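PDB 4TXD: Csc2 from Thermofilum pendens, which probably binds CRISPR RNA as the Cas7-family subunit of a type I-D prokaryotic immune complex. Local coordinates for residues Q206-T210 and F230-E236. Sequence-based numbering, arbitrary orientation.
Sequences QRRIT and FSEVHVE
Glu236 lies across the backbone of Arg208, and one carboxylate oxygen reaches the arginine side chain by way of a water. Its CB packs on Arg208 O, the same carbonyl oxygen that accepts the bond from Glu236 N (2.8 Å, N-H...O angle 164°). CG sits beside the backbone N (chi1 -71°), which keeps it 3.6 Å from Arg208 O, and the chain then runs extended, bringing CD over Arg208 C. At the tip, OE1 touches Arg208 CB at 3.5 Å. It stays 4.4 Å from Arg208 NE, too far for a direct ion pair; water 1 spans the gap, accepting from NE and donating to OE1 (2.7 Å). On the other branch OE2 accepts a hydrogen bond from water 4, which also contacts Thr210 OG1. The Arg208 guanidinium is also held by Gln206, whose OE1 accepts from NH1 in the guanidinium plane. With Glu236 replaced by an alanine, waters 1 and 4 would probably lose their carboxylate acceptor and Arg208 its nearby opposite charge. The backbones form a single antiparallel bridge, Ile209 and Val235 being the non-hydrogen-bonded pair, so the loop following strand 197-204 borders strand 232-235, an outer strand of a three-stranded antiparallel sheet, which pairs along its other edge with strand 65-68. The second bond of the bridge runs from Thr210 N to His234 O (3.0 Å), and water 3 joins Thr210 O to His234 N. Ile209 CG2 meets Val233 CG1 at 3.6 Å, while CD1 reaches one face of the Arg207 guanidinium, near its rim. Farther along, Arg207, salt-bridged to Glu88, brings NH2 to 3.8 Å from Phe230 CZ, the guanidinium and ring planes 71° apart.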
loop_
_atom_site.group_PDB
_atom_site.type_symbol
_atom_site.label_atom_id
_atom_site.label_comp_id
_atom_site.label_asym_id
_atom_site.label_seq_id
_atom_site.Cartn_x
_atom_site.Cartn_y
_atom_site.Cartn_z
ATOM N N GLN A 206 -20.684 4.165 -8.018
ATOM C CA GLN A 206 -22.037 4.632 -7.742
ATOM C C GLN A 206 -22.021 5.577 -6.560
ATOM O O GLN A 206 -21.176 5.452 -5.658
ATOM C CB GLN A 206 -22.982 3.454 -7.446
ATOM C CG GLN A 206 -23.098 2.428 -8.562
ATOM C CD GLN A 206 -23.737 1.143 -8.080
ATOM O OE1 GLN A 206 -23.265 0.522 -7.122
ATOM N NE2 GLN A 206 -24.820 0.738 -8.733
ATOM N N ARG A 207 -22.974 6.502 -6.565
ATOM C CA ARG A 207 -23.168 7.441 -5.473
ATOM C C ARG A 207 -24.115 6.829 -4.453
ATOM O O ARG A 207 -25.308 7.128 -4.453
ATOM C CB ARG A 207 -23.729 8.766 -6.003
ATOM C CG ARG A 207 -23.856 9.881 -4.971
ATOM C CD ARG A 207 -24.398 11.171 -5.639
ATOM N NE ARG A 207 -24.139 12.390 -4.856
ATOM C CZ ARG A 207 -24.824 12.730 -3.770
ATOM N NH1 ARG A 207 -25.792 11.937 -3.330
ATOM N NH2 ARG A 207 -24.540 13.846 -3.115
ATOM N N ARG A 208 -23.602 5.946 -3.607
ATOM C CA ARG A 208 -24.471 5.248 -2.668
ATOM C C ARG A 208 -24.091 5.680 -1.264
ATOM O O ARG A 208 -23.294 5.018 -0.587
ATOM C CB ARG A 208 -24.373 3.722 -2.851
ATOM C CG ARG A 208 -25.075 3.235 -4.135
ATOM C CD ARG A 208 -24.689 1.811 -4.509
ATOM N NE ARG A 208 -25.005 0.838 -3.460
ATOM C CZ ARG A 208 -24.733 -0.463 -3.546
ATOM N NH1 ARG A 208 -24.154 -0.960 -4.643
ATOM N NH2 ARG A 208 -25.052 -1.271 -2.543
ATOM N N ILE A 209 -24.602 6.851 -0.879
ATOM C CA ILE A 209 -24.266 7.439 0.413
ATOM C C ILE A 209 -25.521 7.860 1.160
ATOM O O ILE A 209 -26.577 8.130 0.566
ATOM C CB ILE A 209 -23.315 8.650 0.278
ATOM C CG1 ILE A 209 -24.021 9.840 -0.393
ATOM C CG2 ILE A 209 -22.030 8.254 -0.474
ATOM C CD1 ILE A 209 -23.246 11.170 -0.271
ATOM N N THR A 210 -25.412 7.892 2.480
ATOM C CA THR A 210 -26.531 8.328 3.298
ATOM C C THR A 210 -26.848 9.798 3.003
ATOM O O THR A 210 -25.952 10.645 3.012
ATOM C CB THR A 210 -26.243 8.156 4.795
ATOM O OG1 THR A 210 -25.976 6.774 5.081
ATOM C CG2 THR A 210 -27.458 8.606 5.608
ATOM N N PHE A 230 -19.306 17.545 2.788
ATOM C CA PHE A 230 -18.906 16.137 2.789
ATOM C C PHE A 230 -17.740 15.874 3.733
ATOM O O PHE A 230 -16.931 14.981 3.501
ATOM C CB PHE A 230 -18.567 15.690 1.355
ATOM C CG PHE A 230 -19.732 15.789 0.410
ATOM C CD1 PHE A 230 -20.907 15.094 0.662
ATOM C CD2 PHE A 230 -19.661 16.581 -0.731
ATOM C CE1 PHE A 230 -21.997 15.182 -0.204
ATOM C CE2 PHE A 230 -20.741 16.669 -1.597
ATOM C CZ PHE A 230 -21.910 15.974 -1.335
ATOM N N SER A 231 -17.651 16.660 4.802
ATOM C CA SER A 231 -16.658 16.412 5.844
ATOM C C SER A 231 -16.783 14.971 6.378
ATOM O O SER A 231 -15.798 14.337 6.750
ATOM C CB SER A 231 -16.829 17.414 6.982
ATOM O OG SER A 231 -18.181 17.411 7.414
ATOM N N GLU A 232 -17.994 14.454 6.382
ATOM C CA GLU A 232 -18.255 13.076 6.738
ATOM C C GLU A 232 -19.243 12.430 5.757
ATOM O O GLU A 232 -20.203 13.002 5.415
ATOM C CB GLU A 232 -18.750 12.940 8.175
ATOM C CG GLU A 232 -19.103 11.534 8.539
ATOM C CD GLU A 232 -19.226 11.280 10.033
ATOM O OE1 GLU A 232 -18.602 11.950 10.829
ATOM O OE2 GLU A 232 -19.960 10.379 10.395
ATOM N N VAL A 233 -18.916 11.242 5.310
ATOM C CA VAL A 233 -19.703 10.526 4.350
ATOM C C VAL A 233 -19.913 9.092 4.781
ATOM O O VAL A 233 -19.011 8.451 5.153
ATOM C CB VAL A 233 -19.028 10.520 2.977
ATOM C CG1 VAL A 233 -19.824 9.720 1.996
ATOM C CG2 VAL A 233 -18.837 11.919 2.467
ATOM N N HIS A 234 -21.138 8.627 4.683
ATOM C CA HIS A 234 -21.442 7.255 4.998
ATOM C C HIS A 234 -21.736 6.488 3.735
ATOM O O HIS A 234 -22.746 6.677 3.147
ATOM C CB HIS A 234 -22.613 7.162 5.959
ATOM C CG HIS A 234 -22.362 7.824 7.267
ATOM N ND1 HIS A 234 -23.338 8.023 8.208
ATOM C CD2 HIS A 234 -21.237 8.339 7.784
ATOM C CE1 HIS A 234 -22.815 8.625 9.252
ATOM N NE2 HIS A 234 -21.542 8.826 9.020
ATOM N N VAL A 235 -20.798 5.654 3.343
ATOM C CA VAL A 235 -20.894 4.878 2.110
ATOM C C VAL A 235 -21.665 3.575 2.381
ATOM O O VAL A 235 -21.387 2.874 3.360
ATOM C CB VAL A 235 -19.495 4.561 1.557
ATOM C CG1 VAL A 235 -19.586 3.822 0.232
ATOM C CG2 VAL A 235 -18.684 5.861 1.403
ATOM N N GLU A 236 -22.638 3.264 1.530
ATOM C CA GLU A 236 -23.557 2.148 1.806
ATOM C C GLU A 236 -22.924 0.794 1.515
ATOM O O GLU A 236 -22.090 0.682 0.641
ATOM C CB GLU A 236 -24.854 2.324 1.002
ATOM C CG GLU A 236 -25.691 3.469 1.551
ATOM C CD GLU A 236 -26.856 3.838 0.686
ATOM O OE1 GLU A 236 -26.932 3.351 -0.460
ATOM O OE2 GLU A 236 -27.701 4.612 1.173
HETATM O O HOH W 1 -26.764 0.921 -1.515
HETATM O O HOH W 2 -28.683 6.448 -0.657
HETATM O O HOH W 3 -23.268 10.506 3.825
HETATM O O HOH W 4 -27.723 5.074 3.792
#